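Local coordinates for protein putative peptidase M23 (Pseudomonas aeruginosa PAO1, PDB 2HSI) that is a putative zinc-dependent M23-family peptidase, probably a metalloendopeptidase, although its function has not been established, at residues A[42-47]-A[70-75]; A[51-56]-A[85-90]; A[231-236]-A[243-248]; A[199-204]-A[212-217]. One frame throughout, in Å; residues are numbered along the deposited sequence.

Contact 1 of 4, residues A[42-47]-A[70-75]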
# COMPACT_ATOMS: atom_id res chain seq x y z
N VAL A 42 2.04 16.13 0.83
CA VAL A 42 1.64 17.42 0.27
C VAL A 42 0.77 18.20 1.24
O VAL A 42 -0.28 17.72 1.66
CB VAL A 42 0.90 17.25 -1.10
CG1 VAL A 42 0.64 18.59 -1.75
CG2 VAL A 42 1.70 16.36 -2.07
N ASP A 43 1.21 19.41 1.59
CA ASP A 43 0.42 20.38 2.36
C ASP A 43 -0.83 20.72 1.54
O ASP A 43 -0.74 21.16 0.40
CB ASP A 43 1.27 21.64 2.62
CG ASP A 43 0.60 22.67 3.56
OD1 ASP A 43 -0.63 22.62 3.79
OD2 ASP A 43 1.31 23.55 4.07
N LEU A 44 -2.00 20.50 2.13
CA LEU A 44 -3.25 20.77 1.42
C LEU A 44 -3.76 22.21 1.54
O LEU A 44 -4.71 22.58 0.84
CB LEU A 44 -4.34 19.78 1.86
CG LEU A 44 -4.04 18.32 1.52
CD1 LEU A 44 -5.25 17.45 1.82
CD2 LEU A 44 -3.67 18.20 0.05
N GLY A 45 -3.14 23.01 2.40
CA GLY A 45 -3.64 24.36 2.70
C GLY A 45 -5.03 24.33 3.33
O GLY A 45 -5.91 25.13 2.98
N GLU A 46 -5.25 23.35 4.21
CA GLU A 46 -6.53 23.13 4.89
C GLU A 46 -6.27 22.77 6.37
O GLU A 46 -5.31 22.05 6.67
CB GLU A 46 -7.32 21.99 4.21
CG GLU A 46 -7.78 22.26 2.76
CD GLU A 46 -9.00 23.19 2.63
OE1 GLU A 46 -9.72 23.45 3.62
OE2 GLU A 46 -9.26 23.66 1.50
N GLU A 47 -7.10 23.28 7.28
CA GLU A 47 -6.95 22.97 8.72
C GLU A 47 -8.29 22.74 9.42
O GLU A 47 -8.31 22.30 10.57
CB GLU A 47 -6.18 24.09 9.45
CG GLU A 47 -6.94 25.43 9.52
CD GLU A 47 -6.27 26.44 10.42
OE1 GLU A 47 -5.04 26.46 10.52
OE2 GLU A 47 -7.00 27.22 11.05
N TRP A 70 -3.88 19.61 7.51
CA TRP A 70 -4.22 18.50 6.63
C TRP A 70 -3.17 18.30 5.55
O TRP A 70 -2.77 19.24 4.84
CB TRP A 70 -5.60 18.71 6.00
CG TRP A 70 -6.75 18.62 6.96
CD1 TRP A 70 -7.53 19.66 7.40
CD2 TRP A 70 -7.27 17.43 7.57
NE1 TRP A 70 -8.50 19.18 8.26
CE2 TRP A 70 -8.37 17.82 8.37
CE3 TRP A 70 -6.94 16.07 7.50
CZ2 TRP A 70 -9.12 16.89 9.12
CZ3 TRP A 70 -7.69 15.15 8.24
CH2 TRP A 70 -8.76 15.57 9.05
N ILE A 71 -2.72 17.06 5.43
CA ILE A 71 -1.73 16.70 4.42
C ILE A 71 -2.26 15.51 3.62
O ILE A 71 -3.03 14.70 4.14
CB ILE A 71 -0.33 16.36 5.04
CG1 ILE A 71 -0.47 15.38 6.21
CG2 ILE A 71 0.40 17.64 5.50
CD1 ILE A 71 0.83 14.73 6.66
N ALA A 72 -1.89 15.43 2.34
CA ALA A 72 -2.10 14.21 1.56
C ALA A 72 -0.82 13.38 1.55
O ALA A 72 0.30 13.92 1.49
CB ALA A 72 -2.53 14.55 0.14
N VAL A 73 -0.97 12.06 1.63
CA VAL A 73 0.16 11.13 1.57
C VAL A 73 -0.07 10.35 0.28
O VAL A 73 -0.96 9.49 0.22
CB VAL A 73 0.23 10.21 2.82
CG1 VAL A 73 1.35 9.19 2.71
CG2 VAL A 73 0.42 11.03 4.09
N VAL A 74 0.71 10.71 -0.75
CA VAL A 74 0.37 10.39 -2.14
C VAL A 74 1.33 9.34 -2.69
O VAL A 74 2.54 9.53 -2.65
CB VAL A 74 0.46 11.67 -3.06
CG1 VAL A 74 -0.05 11.38 -4.48
CG2 VAL A 74 -0.30 12.85 -2.46
N GLY A 75 0.77 8.24 -3.20
CA GLY A 75 1.58 7.21 -3.85
C GLY A 75 1.89 7.61 -5.29
O GLY A 75 0.99 8.01 -6.03
O HOH W 1 -2.85 21.85 5.29
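Trp70 O takes the backbone N-H of Leu44 (Leu44 N to Trp70 O 3.1 Å) and also lies 2.6 Å from a water that reaches Asp43 and Glu46. This happens beside the Asp43-Glu46 turn, in an antiparallel sheet of the M23 N-terminal domain, whose sequence family belongs to the E-set clan. Before that point the pairing is regular. Val42 and Ala72 form a hydrogen-bonded pair, and Asp43 and Ile71 the next, non-hydrogen-bonded one. The chain then turns. Asp43 OD1 accepts the backbone N of Gly45 at 2.9 Å, which makes an Asx turn, and the N-H comes from above the carboxylate plane. The water bridges the turn to Trp70 O. It lies 2.8 Å from Asp43 OD1 and accepts from Glu46 N (3.0 Å). Past the turn, Trp70 N donates to Glu46 O. Asp43 OD2 makes a salt bridge with Arg69.

Leu44 covers the Ala72 side of the sheet. Its CG stands beside its own backbone N (chi1 -63°), which lets CD2 lie 3.8 Å from Ala72 CB. Leu87 and Val89 of strand 83-90 pack against the same leucine. Val42 CG2 meets Val74 CG2 further along the strand. The indole of Trp70 carries its NE1 to Gly48 O, and the backbone of Glu46 borders the ring in its plane, with Glu46 O 3.3 Å from Trp70 CD1.

Contact 2 of 4, residues A[51-56]-A[85-90]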
# COMPACT_ATOMS: atom_id res chain seq x y z
N PRO A 51 -10.57 17.75 4.15
CA PRO A 51 -10.73 17.87 2.71
C PRO A 51 -10.61 16.50 2.06
O PRO A 51 -10.12 15.55 2.68
CB PRO A 51 -9.54 18.75 2.31
CG PRO A 51 -8.49 18.44 3.30
CD PRO A 51 -9.20 18.09 4.58
N ARG A 52 -11.04 16.41 0.81
CA ARG A 52 -10.76 15.22 0.00
C ARG A 52 -9.71 15.60 -1.05
O ARG A 52 -9.64 16.75 -1.48
CB ARG A 52 -12.02 14.72 -0.69
CG ARG A 52 -13.00 13.99 0.22
CD ARG A 52 -14.08 13.30 -0.63
NE ARG A 52 -14.82 12.30 0.12
CZ ARG A 52 -16.09 12.44 0.53
NH1 ARG A 52 -16.77 13.55 0.26
NH2 ARG A 52 -16.67 11.47 1.22
N ALA A 53 -8.88 14.64 -1.43
CA ALA A 53 -7.82 14.91 -2.41
C ALA A 53 -7.77 13.79 -3.44
O ALA A 53 -8.14 12.67 -3.14
CB ALA A 53 -6.48 15.04 -1.71
N PHE A 54 -7.33 14.13 -4.65
CA PHE A 54 -7.32 13.21 -5.79
C PHE A 54 -6.03 13.41 -6.57
O PHE A 54 -5.63 14.56 -6.82
CB PHE A 54 -8.51 13.46 -6.73
CG PHE A 54 -9.85 13.12 -6.13
CD1 PHE A 54 -10.40 11.86 -6.31
CD2 PHE A 54 -10.56 14.06 -5.37
CE1 PHE A 54 -11.63 11.54 -5.76
CE2 PHE A 54 -11.77 13.74 -4.81
CZ PHE A 54 -12.31 12.48 -5.01
N TYR A 55 -5.38 12.31 -6.93
CA TYR A 55 -4.19 12.33 -7.79
C TYR A 55 -4.40 11.40 -8.97
O TYR A 55 -4.65 10.20 -8.79
CB TYR A 55 -2.95 11.91 -7.00
CG TYR A 55 -1.67 11.83 -7.82
CD1 TYR A 55 -1.20 12.94 -8.55
CD2 TYR A 55 -0.90 10.67 -7.82
CE1 TYR A 55 -0.02 12.87 -9.28
CE2 TYR A 55 0.28 10.59 -8.55
CZ TYR A 55 0.72 11.69 -9.27
OH TYR A 55 1.89 11.61 -9.98
N GLN A 56 -4.31 11.97 -10.18
CA GLN A 56 -4.61 11.26 -11.44
C GLN A 56 -6.02 10.64 -11.44
O GLN A 56 -6.24 9.56 -11.98
CB GLN A 56 -3.51 10.22 -11.76
CG GLN A 56 -2.08 10.79 -11.71
CD GLN A 56 -0.97 9.75 -11.81
OE1 GLN A 56 -1.03 8.68 -11.20
NE2 GLN A 56 0.08 10.08 -12.55
N GLN A 85 3.64 17.88 -10.60
CA GLN A 85 2.40 17.09 -10.54
C GLN A 85 1.31 17.93 -9.88
O GLN A 85 1.63 18.88 -9.18
CB GLN A 85 2.58 15.83 -9.69
CG GLN A 85 3.85 15.07 -9.93
CD GLN A 85 3.79 14.25 -11.17
OE1 GLN A 85 2.75 13.66 -11.49
NE2 GLN A 85 4.91 14.19 -11.90
N LYS A 86 0.06 17.56 -10.09
CA LYS A 86 -1.09 18.30 -9.57
C LYS A 86 -1.93 17.38 -8.68
O LYS A 86 -2.14 16.22 -9.01
CB LYS A 86 -1.97 18.84 -10.71
CG LYS A 86 -1.29 19.85 -11.62
CD LYS A 86 -2.12 20.17 -12.85
CE LYS A 86 -1.35 21.07 -13.82
NZ LYS A 86 -2.16 21.40 -15.02
N LEU A 87 -2.38 17.90 -7.55
CA LEU A 87 -3.33 17.23 -6.68
C LEU A 87 -4.60 18.07 -6.67
O LEU A 87 -4.54 19.27 -6.47
CB LEU A 87 -2.73 17.12 -5.28
CG LEU A 87 -3.33 16.25 -4.19
CD1 LEU A 87 -3.25 14.75 -4.53
CD2 LEU A 87 -2.54 16.52 -2.94
N GLU A 88 -5.75 17.44 -6.95
CA GLU A 88 -7.03 18.11 -6.85
C GLU A 88 -7.53 18.02 -5.40
O GLU A 88 -7.64 16.93 -4.84
CB GLU A 88 -8.05 17.49 -7.80
CG GLU A 88 -7.71 17.61 -9.27
CD GLU A 88 -8.75 16.95 -10.16
OE1 GLU A 88 -8.85 15.70 -10.13
OE2 GLU A 88 -9.46 17.68 -10.89
N VAL A 89 -7.81 19.17 -4.79
CA VAL A 89 -8.29 19.20 -3.41
C VAL A 89 -9.73 19.67 -3.43
O VAL A 89 -10.07 20.65 -4.10
CB VAL A 89 -7.42 20.12 -2.49
CG1 VAL A 89 -7.82 19.97 -1.02
CG2 VAL A 89 -5.95 19.82 -2.67
N ARG A 90 -10.58 18.95 -2.69
CA ARG A 90 -11.99 19.30 -2.57
C ARG A 90 -12.35 19.61 -1.13
O ARG A 90 -12.18 18.78 -0.24
CB ARG A 90 -12.89 18.19 -3.12
CG ARG A 90 -12.54 17.77 -4.52
CD ARG A 90 -13.67 17.03 -5.17
NE ARG A 90 -13.30 16.69 -6.53
CZ ARG A 90 -13.75 15.65 -7.23
NH1 ARG A 90 -14.61 14.78 -6.71
NH2 ARG A 90 -13.31 15.48 -8.46
O HOH W 2 -3.81 14.95 -10.36
O HOH W 3 0.95 12.94 -13.11
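Strands 52-55 and 85-90 run antiparallel at 153°, with Arg52-Arg90 and Phe54-Glu88 as hydrogen-bonded pairs and Ala53-Val89 as the non-hydrogen-bonded pair between them. The bond from Arg90 N to Arg52 O is short (2.7 Å) and nearly straight.

On the Phe54 side of the sheet, Arg90 makes a cation-pi contact. Its chain is extended from CG to NE and crosses the phenyl group at about a right angle. The guanidinium lies off-centre over one ring face, with Arg90 CZ 4.2 Å from the Phe54 ring centroid. The two planes are tilted 36° to each other. The ring atom Phe54 CE2 comes closest, 3.6 Å from Arg90 NH1.

The other side is mostly apolar. Ala53 CB faces Leu87 CG, and Pro51 CB meets Val89 CG1. Leu87 CD1 tucks against Tyr55 CB at 3.8 Å. Tyr55 has CG anti to its backbone N (chi1 177°). This lays its ring along the neighbouring strand, with Lys86 O at the ring edge. At the far end Tyr55 OH donates to Gln85 OE1 at 2.7 Å, from above the amide plane. One water links Gln56 N to Lys86 O, and another links Gln56 NE2 to Gln85 OE1.

Strand 58-64 pairs with 52-55 and strand 96-102 with 83-90, so both strands are interior to the six-stranded sheet. Leu87 and Tyr55 reach Val74 of strand 70-75, and Phe100 of strand 96-102 meets the Tyr55 ring.

Contact 3 of 4, residues A[231-236]-A[243-248]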
# COMPACT_ATOMS: atom_id res chain seq x y z
N LYS A 231 -0.44 -20.56 4.11
CA LYS A 231 -1.58 -20.62 5.01
C LYS A 231 -2.09 -19.19 5.18
O LYS A 231 -1.29 -18.26 5.30
CB LYS A 231 -1.09 -21.16 6.36
CG LYS A 231 -1.86 -22.32 6.95
CD LYS A 231 -2.85 -21.84 8.00
CE LYS A 231 -3.25 -22.93 9.00
NZ LYS A 231 -2.11 -23.58 9.69
N ILE A 232 -3.41 -19.02 5.14
CA ILE A 232 -4.09 -17.76 5.48
C ILE A 232 -4.95 -18.01 6.73
O ILE A 232 -5.82 -18.88 6.72
CB ILE A 232 -4.95 -17.22 4.29
CG1 ILE A 232 -4.06 -16.82 3.11
CG2 ILE A 232 -5.82 -16.04 4.74
CD1 ILE A 232 -4.80 -16.55 1.82
N ASP A 233 -4.69 -17.23 7.79
CA ASP A 233 -5.29 -17.44 9.12
C ASP A 233 -6.47 -16.52 9.41
O ASP A 233 -7.12 -16.64 10.46
CB ASP A 233 -4.23 -17.25 10.22
CG ASP A 233 -3.15 -18.31 10.17
OD1 ASP A 233 -3.42 -19.38 9.61
OD2 ASP A 233 -2.04 -18.08 10.69
N VAL A 234 -6.73 -15.61 8.48
CA VAL A 234 -7.80 -14.62 8.61
C VAL A 234 -8.97 -14.90 7.65
O VAL A 234 -8.84 -15.67 6.70
CB VAL A 234 -7.27 -13.18 8.40
CG1 VAL A 234 -6.40 -12.76 9.58
CG2 VAL A 234 -6.49 -13.08 7.07
N LYS A 235 -10.10 -14.25 7.91
CA LYS A 235 -11.30 -14.39 7.08
C LYS A 235 -11.61 -13.09 6.35
O LYS A 235 -11.22 -12.01 6.81
CB LYS A 235 -12.51 -14.78 7.94
CG LYS A 235 -12.35 -16.10 8.69
CD LYS A 235 -13.64 -16.51 9.38
CE LYS A 235 -13.47 -17.84 10.10
NZ LYS A 235 -12.42 -17.79 11.15
N LEU A 236 -12.31 -13.19 5.23
CA LEU A 236 -12.77 -12.01 4.49
C LEU A 236 -13.63 -11.10 5.37
O LEU A 236 -14.59 -11.56 5.98
CB LEU A 236 -13.55 -12.42 3.24
CG LEU A 236 -14.02 -11.29 2.31
CD1 LEU A 236 -12.82 -10.53 1.71
CD2 LEU A 236 -14.94 -11.85 1.22
N GLY A 243 0.12 -6.06 13.92
CA GLY A 243 0.76 -7.23 14.52
C GLY A 243 -0.06 -8.51 14.50
O GLY A 243 0.46 -9.57 14.85
N GLY A 244 -1.33 -8.42 14.11
CA GLY A 244 -2.20 -9.60 14.00
C GLY A 244 -1.64 -10.55 12.95
O GLY A 244 -1.18 -10.10 11.91
N VAL A 245 -1.67 -11.85 13.25
CA VAL A 245 -1.15 -12.87 12.32
C VAL A 245 -2.10 -13.07 11.14
O VAL A 245 -3.26 -13.46 11.32
CB VAL A 245 -0.85 -14.23 13.02
CG1 VAL A 245 -0.34 -15.26 12.01
CG2 VAL A 245 0.16 -14.06 14.16
N LEU A 246 -1.61 -12.78 9.94
CA LEU A 246 -2.41 -12.95 8.72
C LEU A 246 -2.35 -14.37 8.18
O LEU A 246 -3.33 -14.88 7.62
CB LEU A 246 -1.93 -11.96 7.64
CG LEU A 246 -2.02 -10.49 8.05
CD1 LEU A 246 -1.43 -9.60 6.96
CD2 LEU A 246 -3.46 -10.08 8.36
N GLY A 247 -1.19 -15.00 8.35
CA GLY A 247 -0.93 -16.32 7.80
C GLY A 247 0.55 -16.63 7.84
O GLY A 247 1.29 -16.04 8.62
N LYS A 248 0.97 -17.57 6.99
CA LYS A 248 2.32 -18.11 7.02
C LYS A 248 2.98 -18.03 5.64
O LYS A 248 2.31 -18.23 4.62
CB LYS A 248 2.29 -19.58 7.51
CG LYS A 248 2.44 -19.84 9.03
CD LYS A 248 1.47 -19.08 9.92
CE LYS A 248 1.21 -19.78 11.25
NZ LYS A 248 0.11 -20.78 11.13
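Asp233 lays its carboxylate over Gly247 and Val245, with Asp233 OD2 3.5 Å from Val245 CG1. Its CG stands beside the backbone N (chi1 -66°), which carries the acid across to the other strand. Lys248 comes back toward it through bends at chi2 and chi4, crossing at about a right angle. The salt bridge is loose. Lys248 NZ to Asp233 OD2 measures 3.5 Å, and the hydrogen bond in it is weak. Lys231 runs alongside Lys248 and points the same way. The two ammonium groups, Lys231 NZ and Lys248 NZ, are 3.9 Å apart. Asp233 probably offsets some of that repulsion.

The backbones form a short antiparallel pairing at the edge of a three-stranded sheet in the M23 peptidase domain. Strand 245-248 is its middle strand and 192-194 lies on the far side. Lys248 N donates to Lys231 O, and Asp233 N donates to Leu246 O at 2.7 Å. Between these bonds Ile232 and Gly247 are a non-hydrogen-bonded pair whose CA atoms are only 4.2 Å apart. Gly247 CA lies 3.2 Å from Lys231 O, a CA-H...O contact.

Val234 turns to the buried side. Its CG1 lies 3.7 Å from Val245 O, and also touches Leu246 CD2. Val234 and Leu246 both pack on Val240, and Val234 also meets Val201 and Val214, while Leu246 meets Val216 of strand 213-219.

Contact 4 of 4, residues A[199-204]-A[212-217]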
# COMPACT_ATOMS: atom_id res chain seq x y z
N GLY A 199 -6.16 -3.10 10.10
CA GLY A 199 -6.93 -3.03 8.86
C GLY A 199 -7.96 -4.12 8.70
O GLY A 199 -8.04 -5.03 9.52
N LYS A 200 -8.74 -4.02 7.63
CA LYS A 200 -9.76 -5.00 7.33
C LYS A 200 -9.30 -5.85 6.13
O LYS A 200 -8.78 -5.31 5.15
CB LYS A 200 -11.10 -4.30 7.03
CG LYS A 200 -12.27 -5.24 6.75
CD LYS A 200 -13.54 -4.47 6.39
CE LYS A 200 -14.07 -3.68 7.58
NZ LYS A 200 -15.52 -3.38 7.43
N VAL A 201 -9.46 -7.17 6.25
CA VAL A 201 -9.19 -8.09 5.14
C VAL A 201 -10.26 -7.88 4.06
O VAL A 201 -11.43 -8.17 4.28
CB VAL A 201 -9.14 -9.57 5.61
CG1 VAL A 201 -8.78 -10.50 4.45
CG2 VAL A 201 -8.14 -9.73 6.76
N ILE A 202 -9.85 -7.32 2.92
CA ILE A 202 -10.80 -6.99 1.85
C ILE A 202 -10.70 -7.94 0.65
O ILE A 202 -11.53 -7.87 -0.27
CB ILE A 202 -10.66 -5.52 1.39
CG1 ILE A 202 -9.23 -5.22 0.91
CG2 ILE A 202 -11.12 -4.58 2.51
CD1 ILE A 202 -9.09 -3.97 0.01
N LEU A 203 -9.71 -8.82 0.67
CA LEU A 203 -9.56 -9.83 -0.41
C LEU A 203 -8.70 -11.02 -0.00
O LEU A 203 -7.65 -10.87 0.60
CB LEU A 203 -9.02 -9.19 -1.71
CG LEU A 203 -8.98 -10.06 -2.98
CD1 LEU A 203 -10.33 -10.67 -3.30
CD2 LEU A 203 -8.48 -9.28 -4.18
N ILE A 204 -9.20 -12.21 -0.31
CA ILE A 204 -8.48 -13.46 -0.12
C ILE A 204 -8.66 -14.23 -1.42
O ILE A 204 -9.76 -14.35 -1.94
CB ILE A 204 -9.03 -14.28 1.08
CG1 ILE A 204 -8.64 -13.61 2.40
CG2 ILE A 204 -8.51 -15.73 1.07
CD1 ILE A 204 -9.32 -14.24 3.63
N LYS A 212 -1.68 -18.06 -2.77
CA LYS A 212 -2.53 -17.61 -1.66
C LYS A 212 -2.22 -16.15 -1.35
O LYS A 212 -1.09 -15.80 -1.01
CB LYS A 212 -2.41 -18.49 -0.42
CG LYS A 212 -2.79 -19.96 -0.65
CD LYS A 212 -2.95 -20.70 0.67
CE LYS A 212 -2.83 -22.20 0.46
NZ LYS A 212 -3.74 -22.72 -0.60
N THR A 213 -3.24 -15.31 -1.51
CA THR A 213 -3.05 -13.87 -1.52
C THR A 213 -4.03 -13.27 -0.55
O THR A 213 -5.18 -13.69 -0.51
CB THR A 213 -3.28 -13.29 -2.94
OG1 THR A 213 -2.39 -13.92 -3.86
CG2 THR A 213 -3.05 -11.76 -2.99
N VAL A 214 -3.56 -12.31 0.25
CA VAL A 214 -4.42 -11.58 1.17
C VAL A 214 -4.19 -10.06 1.07
O VAL A 214 -3.05 -9.61 1.01
CB VAL A 214 -4.27 -12.11 2.65
CG1 VAL A 214 -2.81 -12.05 3.15
CG2 VAL A 214 -5.22 -11.38 3.60
N PHE A 215 -5.27 -9.30 0.98
CA PHE A 215 -5.23 -7.84 0.97
C PHE A 215 -5.79 -7.29 2.28
O PHE A 215 -6.90 -7.67 2.68
CB PHE A 215 -6.10 -7.26 -0.14
CG PHE A 215 -5.54 -7.40 -1.54
CD1 PHE A 215 -5.28 -6.26 -2.29
CD2 PHE A 215 -5.36 -8.64 -2.13
CE1 PHE A 215 -4.82 -6.36 -3.59
CE2 PHE A 215 -4.89 -8.74 -3.43
CZ PHE A 215 -4.61 -7.60 -4.16
N VAL A 216 -5.04 -6.39 2.92
CA VAL A 216 -5.46 -5.70 4.15
C VAL A 216 -5.60 -4.19 3.91
O VAL A 216 -4.63 -3.49 3.55
CB VAL A 216 -4.48 -5.95 5.31
CG1 VAL A 216 -4.93 -5.22 6.57
CG2 VAL A 216 -4.34 -7.44 5.60
N ASP A 217 -6.82 -3.70 4.10
CA ASP A 217 -7.12 -2.28 3.90
C ASP A 217 -6.86 -1.50 5.20
O ASP A 217 -7.62 -1.59 6.15
CB ASP A 217 -8.57 -2.14 3.41
CG ASP A 217 -9.03 -0.70 3.27
OD1 ASP A 217 -8.19 0.20 3.12
OD2 ASP A 217 -10.26 -0.46 3.31
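Leu203 and Phe215 lie side by side and point the same way, in a beta hairpin of the M23 peptidase domain made by strands 199-207 and 213-219. The leucine methyl CD2 sits over one face of the phenyl ring, a CH-pi contact with Leu203 CD2 4.1 Å from the Phe215 ring centroid. Leu203 CG is anti to the backbone N (chi1 -172°), which brings CD2 over the ring. Tyr141 and Ala140 of helix 127-141 also meet the Phe215 side chain.

A beta bulge shifts the register by one residue between Val201 and Leu203. Ile202 N bonds to Phe215 O, and Phe215 N bonds to Leu203 O at 2.9 Å. Leu203 N is buried and has no partner in the model. Ile202 crosses Phe215 obliquely, with Ile202 CG1 3.9 Å from Phe215 CB. It also crosses Asp217, where Ile202 CG2 lies 3.6 Å from Asp217 CB. Asp217 OD2 is hydrogen-bonded to Ser145 OG, and Asp217 OD1 to Gly219 N.

On the other side of the sheet, Val201 and Val214 cross at about a right angle, with Val201 CG1 3.8 Å from Val214 CG2. Val234 packs on both. The Thr213 side chain is about 12 Å from the bound zinc ion and about 8 Å from that of the zinc ligand His261. At the opposite end Val216 CG1 rests 3.7 Å from Gly199 CA.

Overall arrangement
Contacts 1 and 2 share the six-stranded antiparallel sheet of the N-terminal domain. Their centres are 9 Å apart, and their segments alternate along the chain. Leu87 of contact 2 packs on Ala72 of contact 1, and Pro51 on Trp70. Both close before contact 4 opens, so the two domains follow in series. Contacts 3 and 4 belong to the peptidase domain and are also 9 Å apart. There, contact 4 closes before contact 3 opens. The loop after strand 231-232 packs on strand 199-207, joining the three-stranded sheet to the larger sheet. The centres of contacts from different pairs are 26 to 34 Å apart, and the pairs do not touch. Contact 4 lies nearer the zinc site of His180, Asp184, His259 and His261.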